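Local coordinates for TRAP dicarboxylate ABC transporter, substrate-binding protein (Roseobacter denitrificans, PDB 4OVQ), which binds beta-D-glucuronate as the periplasmic solute-binding component of a TRAP transporter, and probably hands it on for uptake, at residues G144-Y149 with K165-N170; S186-A191 with G200-A205. All coordinates share one frame; numbering follows the deposited sequence.

Contact 1: G144-Y149 with K165-N170; sequences GARSFY and KVRVMN. With BDP (beta-D-glucopyranuronic acid), chain C.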
loop_
_atom_site.group_PDB
_atom_site.type_symbol
_atom_site.label_atom_id
_atom_site.label_comp_id
_atom_site.label_asym_id
_atom_site.label_seq_id
_atom_site.Cartn_x
_atom_site.Cartn_y
_atom_site.Cartn_z
ATOM N N GLY A 144 -3.876 -2.000 6.178
ATOM C CA GLY A 144 -4.021 -3.331 6.706
ATOM C C GLY A 144 -3.013 -4.336 6.203
ATOM O O GLY A 144 -1.908 -3.993 5.810
ATOM N N ALA A 145 -3.386 -5.609 6.347
ATOM C CA ALA A 145 -2.623 -6.708 5.766
ATOM C C ALA A 145 -3.271 -7.202 4.473
ATOM O O ALA A 145 -4.498 -7.279 4.365
ATOM C CB ALA A 145 -2.520 -7.856 6.736
ATOM N N ARG A 146 -2.416 -7.572 3.518
ATOM C CA ARG A 146 -2.820 -8.153 2.252
ATOM C C ARG A 146 -2.819 -9.688 2.324
ATOM O O ARG A 146 -1.874 -10.283 2.831
ATOM C CB ARG A 146 -1.856 -7.686 1.136
ATOM C CG ARG A 146 -1.720 -6.198 1.031
ATOM C CD ARG A 146 -0.658 -5.780 0.018
ATOM N NE ARG A 146 -0.979 -6.110 -1.359
ATOM C CZ ARG A 146 -1.469 -5.245 -2.249
ATOM N NH1 ARG A 146 -1.837 -4.026 -1.876
ATOM N NH2 ARG A 146 -1.679 -5.646 -3.477
ATOM N N SER A 147 -3.876 -10.290 1.804
ATOM C CA SER A 147 -4.025 -11.744 1.742
ATOM C C SER A 147 -4.501 -12.207 0.368
ATOM O O SER A 147 -5.091 -11.431 -0.385
ATOM C CB SER A 147 -5.045 -12.212 2.769
ATOM O OG SER A 147 -4.569 -12.007 4.087
ATOM N N PHE A 148 -4.269 -13.488 0.068
ATOM C CA PHE A 148 -4.589 -14.044 -1.228
ATOM C C PHE A 148 -6.078 -14.232 -1.442
ATOM O O PHE A 148 -6.826 -14.599 -0.531
ATOM C CB PHE A 148 -3.929 -15.426 -1.415
ATOM C CG PHE A 148 -2.434 -15.382 -1.498
ATOM C CD1 PHE A 148 -1.809 -14.761 -2.566
ATOM C CD2 PHE A 148 -1.644 -15.994 -0.530
ATOM C CE1 PHE A 148 -0.430 -14.735 -2.649
ATOM C CE2 PHE A 148 -0.284 -15.965 -0.618
ATOM C CZ PHE A 148 0.327 -15.319 -1.684
ATOM N N TYR A 149 -6.509 -14.044 -2.678
ATOM C CA TYR A 149 -7.837 -14.457 -3.077
ATOM C C TYR A 149 -7.834 -15.032 -4.495
ATOM O O TYR A 149 -7.047 -14.620 -5.339
ATOM C CB TYR A 149 -8.848 -13.320 -2.952
ATOM C CG TYR A 149 -8.480 -11.954 -3.521
ATOM C CD1 TYR A 149 -8.800 -11.611 -4.808
ATOM C CD2 TYR A 149 -7.937 -10.973 -2.702
ATOM C CE1 TYR A 149 -8.545 -10.342 -5.305
ATOM C CE2 TYR A 149 -7.658 -9.696 -3.177
ATOM C CZ TYR A 149 -7.972 -9.385 -4.486
ATOM O OH TYR A 149 -7.702 -8.107 -4.943
ATOM N N LYS A 165 -1.717 -18.410 -11.387
ATOM C CA LYS A 165 -1.339 -17.104 -11.948
ATOM C C LYS A 165 -1.861 -16.071 -10.980
ATOM O O LYS A 165 -3.072 -15.912 -10.828
ATOM C CB LYS A 165 -1.974 -16.841 -13.328
ATOM C CG LYS A 165 -1.752 -17.927 -14.371
ATOM C CD LYS A 165 -2.571 -17.616 -15.651
ATOM C CE LYS A 165 -4.115 -17.720 -15.443
ATOM N NZ LYS A 165 -4.561 -19.151 -15.574
ATOM N N VAL A 166 -0.959 -15.389 -10.288
ATOM C CA VAL A 166 -1.369 -14.411 -9.273
ATOM C C VAL A 166 -0.896 -13.004 -9.647
ATOM O O VAL A 166 0.277 -12.754 -9.880
ATOM C CB VAL A 166 -0.827 -14.767 -7.878
ATOM C CG1 VAL A 166 -1.412 -13.802 -6.841
ATOM C CG2 VAL A 166 -1.108 -16.255 -7.529
ATOM N N ARG A 167 -1.850 -12.085 -9.746
ATOM C CA ARG A 167 -1.529 -10.696 -9.997
ATOM C C ARG A 167 -0.895 -10.093 -8.757
ATOM O O ARG A 167 -1.331 -10.336 -7.620
ATOM C CB ARG A 167 -2.783 -9.903 -10.351
ATOM C CG ARG A 167 -2.537 -8.387 -10.624
ATOM C CD ARG A 167 -2.629 -7.570 -9.346
ATOM N NE ARG A 167 -2.331 -6.153 -9.531
ATOM C CZ ARG A 167 -2.423 -5.257 -8.558
ATOM N NH1 ARG A 167 -2.824 -5.649 -7.357
ATOM N NH2 ARG A 167 -2.132 -3.983 -8.805
ATOM N N VAL A 168 0.125 -9.288 -9.030
ATOM C CA VAL A 168 0.779 -8.483 -8.009
ATOM C C VAL A 168 1.000 -7.073 -8.489
ATOM O O VAL A 168 0.866 -6.774 -9.677
ATOM C CB VAL A 168 2.162 -9.070 -7.596
ATOM C CG1 VAL A 168 1.971 -10.377 -6.833
ATOM C CG2 VAL A 168 3.045 -9.308 -8.809
HETATM N N MSE A 169 1.321 -6.184 -7.551
HETATM C CA MSE A 169 1.749 -4.829 -7.914
HETATM C C MSE A 169 3.092 -4.837 -8.596
HETATM O O MSE A 169 3.778 -5.852 -8.580
HETATM C CB MSE A 169 1.819 -3.956 -6.671
HETATM C CG MSE A 169 0.455 -3.705 -5.994
HETATM SE SE MSE A 169 0.454 -2.432 -4.538
HETATM C CE MSE A 169 1.331 -3.535 -3.158
ATOM N N ASN A 170 3.436 -3.685 -9.185
ATOM C CA ASN A 170 4.673 -3.531 -9.939
ATOM C C ASN A 170 5.934 -3.345 -9.063
ATOM O O ASN A 170 6.413 -2.237 -8.883
ATOM C CB ASN A 170 4.493 -2.354 -10.895
ATOM C CG ASN A 170 3.371 -2.582 -11.888
ATOM O OD1 ASN A 170 3.537 -3.289 -12.886
ATOM N ND2 ASN A 170 2.218 -1.997 -11.624
HETATM C C1 BDP C . -4.336 -1.312 -2.350
HETATM C C2 BDP C . -3.632 0.015 -2.235
HETATM C C3 BDP C . -3.674 0.642 -3.559
HETATM C C4 BDP C . -3.001 -0.228 -4.567
HETATM C C5 BDP C . -3.657 -1.588 -4.608
HETATM C C6 BDP C . -2.978 -2.556 -5.591
HETATM O O2 BDP C . -4.437 0.807 -1.297
HETATM O O3 BDP C . -2.835 1.850 -3.432
HETATM O O4 BDP C . -3.064 0.412 -5.911
HETATM O O5 BDP C . -3.671 -2.190 -3.321
HETATM O O6A BDP C . -2.499 -2.098 -6.670
HETATM O O1 BDP C . -4.348 -2.032 -1.152
HETATM O O6B BDP C . -3.101 -3.769 -5.289
#

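Contact 2: S186-A191 with G200-A205; sequences SPMAFA and GVVDGA. With BDP (beta-D-glucopyranuronic acid), chain C.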
loop_
_atom_site.group_PDB
_atom_site.type_symbol
_atom_site.label_atom_id
_atom_site.label_comp_id
_atom_site.label_asym_id
_atom_site.label_seq_id
_atom_site.Cartn_x
_atom_site.Cartn_y
_atom_site.Cartn_z
ATOM N N SER A 186 2.016 -12.069 -12.078
ATOM C CA SER A 186 1.603 -11.211 -13.158
ATOM C C SER A 186 1.486 -9.792 -12.651
ATOM O O SER A 186 0.473 -9.406 -12.068
ATOM C CB SER A 186 0.280 -11.686 -13.702
ATOM O OG SER A 186 -0.039 -10.923 -14.821
ATOM N N PRO A 187 2.538 -9.003 -12.832
ATOM C CA PRO A 187 2.410 -7.610 -12.420
ATOM C C PRO A 187 1.446 -6.876 -13.332
ATOM O O PRO A 187 1.537 -6.970 -14.562
ATOM C CB PRO A 187 3.813 -7.034 -12.594
ATOM C CG PRO A 187 4.718 -8.235 -12.747
ATOM C CD PRO A 187 3.884 -9.317 -13.337
HETATM N N MSE A 188 0.539 -6.116 -12.731
HETATM C CA MSE A 188 -0.520 -5.511 -13.508
HETATM C C MSE A 188 -1.105 -4.350 -12.733
HETATM O O MSE A 188 -1.212 -4.384 -11.504
HETATM C CB MSE A 188 -1.601 -6.587 -13.731
HETATM C CG MSE A 188 -2.757 -6.165 -14.514
HETATM SE SE MSE A 188 -4.141 -7.565 -14.600
HETATM C CE MSE A 188 -3.161 -8.989 -15.074
ATOM N N ALA A 189 -1.530 -3.329 -13.464
ATOM C CA ALA A 189 -2.214 -2.191 -12.896
ATOM C C ALA A 189 -3.468 -2.629 -12.141
ATOM O O ALA A 189 -4.217 -3.455 -12.623
ATOM C CB ALA A 189 -2.574 -1.225 -14.007
ATOM N N PHE A 190 -3.708 -2.021 -10.994
ATOM C CA PHE A 190 -4.833 -2.333 -10.139
ATOM C C PHE A 190 -6.148 -2.269 -10.895
ATOM O O PHE A 190 -7.019 -3.097 -10.677
ATOM C CB PHE A 190 -4.823 -1.334 -8.981
ATOM C CG PHE A 190 -5.715 -1.676 -7.824
ATOM C CD1 PHE A 190 -5.788 -2.953 -7.308
ATOM C CD2 PHE A 190 -6.476 -0.665 -7.229
ATOM C CE1 PHE A 190 -6.601 -3.201 -6.169
ATOM C CE2 PHE A 190 -7.283 -0.934 -6.121
ATOM C CZ PHE A 190 -7.338 -2.188 -5.628
ATOM N N ALA A 191 -6.284 -1.265 -11.767
ATOM C CA ALA A 191 -7.531 -1.016 -12.479
ATOM C C ALA A 191 -7.927 -2.204 -13.363
ATOM O O ALA A 191 -9.129 -2.406 -13.602
ATOM C CB ALA A 191 -7.402 0.246 -13.343
ATOM N N GLY A 200 -10.091 -14.941 -16.624
ATOM C CA GLY A 200 -9.141 -16.007 -16.345
ATOM C C GLY A 200 -7.714 -15.742 -16.801
ATOM O O GLY A 200 -6.879 -16.682 -16.797
ATOM N N VAL A 201 -7.417 -14.506 -17.216
ATOM C CA VAL A 201 -6.052 -14.105 -17.518
ATOM C C VAL A 201 -5.154 -14.234 -16.282
ATOM O O VAL A 201 -3.973 -14.584 -16.416
ATOM C CB VAL A 201 -6.004 -12.680 -18.089
ATOM C CG1 VAL A 201 -4.588 -12.141 -18.116
ATOM C CG2 VAL A 201 -6.624 -12.657 -19.490
ATOM N N VAL A 202 -5.707 -13.965 -15.096
ATOM C CA VAL A 202 -5.045 -14.367 -13.855
ATOM C C VAL A 202 -6.027 -15.210 -13.068
ATOM O O VAL A 202 -7.227 -15.136 -13.289
ATOM C CB VAL A 202 -4.533 -13.158 -13.001
ATOM C CG1 VAL A 202 -3.435 -12.410 -13.743
ATOM C CG2 VAL A 202 -5.652 -12.184 -12.639
ATOM N N ASP A 203 -5.510 -16.048 -12.182
ATOM C CA ASP A 203 -6.341 -16.893 -11.343
ATOM C C ASP A 203 -6.705 -16.211 -10.033
ATOM O O ASP A 203 -7.729 -16.507 -9.443
ATOM C CB ASP A 203 -5.585 -18.180 -10.997
ATOM C CG ASP A 203 -5.256 -19.029 -12.229
ATOM O OD1 ASP A 203 -6.100 -19.148 -13.164
ATOM O OD2 ASP A 203 -4.130 -19.585 -12.298
ATOM N N GLY A 204 -5.843 -15.332 -9.543
ATOM C CA GLY A 204 -6.032 -14.727 -8.241
ATOM C C GLY A 204 -5.220 -13.461 -8.111
ATOM O O GLY A 204 -4.526 -13.021 -9.048
ATOM N N ALA A 205 -5.317 -12.877 -6.929
ATOM C CA ALA A 205 -4.582 -11.685 -6.592
ATOM C C ALA A 205 -4.464 -11.633 -5.072
ATOM O O ALA A 205 -4.658 -12.634 -4.400
ATOM C CB ALA A 205 -5.310 -10.480 -7.149
HETATM C C1 BDP C . -4.336 -1.312 -2.350
HETATM C C2 BDP C . -3.632 0.015 -2.235
HETATM C C3 BDP C . -3.674 0.642 -3.559
HETATM C C4 BDP C . -3.001 -0.228 -4.567
HETATM C C5 BDP C . -3.657 -1.588 -4.608
HETATM C C6 BDP C . -2.978 -2.556 -5.591
HETATM O O2 BDP C . -4.437 0.807 -1.297
HETATM O O3 BDP C . -2.835 1.850 -3.432
HETATM O O4 BDP C . -3.064 0.412 -5.911
HETATM O O5 BDP C . -3.671 -2.190 -3.321
HETATM O O6A BDP C . -2.499 -2.098 -6.670
HETATM O O1 BDP C . -4.348 -2.032 -1.152
HETATM O O6B BDP C . -3.101 -3.769 -5.289
#

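Contact 1: G144-Y149 with K165-N170
R146 meets M169, a selenomethionine, across this contact: the methyl CE sits over the centre of one guanidinium face, with M169 CE 3.4 Å from R146 CZ. The chain of M169 bends at its last torsion (chi3 -74°), which turns the methyl onto the arginine while SE stays beside C6 of the bound sugar. Along its edge the same guanidinium serves beta-D-glucuronate, R146 NH1 donating to ring oxygen O5 at 3.0 Å and R146 NH2 to carboxylate O6B at 3.0 Å; NE is held by a salt bridge to E206. R167 meets the carboxylate end-on, both of its terminal nitrogens pairing with the two oxygens: NH1 reaches O6B at 2.8 Å, nearly straight at 178°, and NH2 reaches O6A at 2.9 Å. O6B therefore takes a bond from each arginine. R146 NH2 and R167 NH1 lie 4.0 Å apart, their like charges presumably balanced by the carboxylate and E206. Away from the sugar the fit is looser but still buried: V166 CG1 stands at the edge of the F148 ring, 4.4 Å from CD1, and no hydrogen bond joins the segments directly. I178 of helix 172-180 also packs on F148. An arginine that takes both carboxylate oxygens, as R167 does through two hydrogen bonds, is characteristic of TRAP solute-binding (DctP) pockets, and here R146 adds a second grip.

Contact 2: S186-A191 with G200-A205
The F190 ring lies with one face against beta-D-glucuronate: sugar C5 stands 3.6 Å above the ring plane, over its centre, and carboxylate carbon C6 comes within 3.3 Å of F190 CD1. With CG anti to the backbone N (chi1 -167°), the ring is brought against the sugar rather than into touch with 200-205. Replacing F190 by an alanine is likely to uncover the side of the sugar at C5 and open a gap where the ring lay, though the arginines R146 and R167 would still hold the carboxylate. The two segments themselves meet at V202, whose CG1 fills the angle between two side chains of 186-191. M188, a selenomethionine, runs out extended and then bends at chi3 (-49°), so that its methyl CE touches V202 CG1 at 3.7 Å. S186 CB approaches V202 CG1 at 3.8 Å. Helix 193-199 bridges the segments, carrying the chain of this solute-binding fold from strand 184-187, in the two-stranded parallel sheet, to strand 204-207 at the edge of the mixed sheet that holds 146-150. A196 of that helix packs on both M188 and V202, closing a small apolar cluster in which no hydrogen bond passes between the segments.

Contact 1 closes before contact 2 opens along the chain, yet their centres lie only 9 Å apart. Two sheets tie them together: strands 146-150 and 204-207 are neighbours in the four-stranded mixed sheet, and strands 165-168 and 184-187 form the parallel pair. Direct bonds cross as well. K165 NZ of contact 1 makes a salt bridge to D203 OD1 of contact 2 at 2.9 Å, and R167 NE probably donates to M188 O at 2.9 Å, a second-shell bond that would fix the guanidinium facing the carboxylate. Contact 1 reaches the sugar through R146, R167 and M169, supplying its charged grip, and segment 186-191 of contact 2 through F190, an aromatic wall.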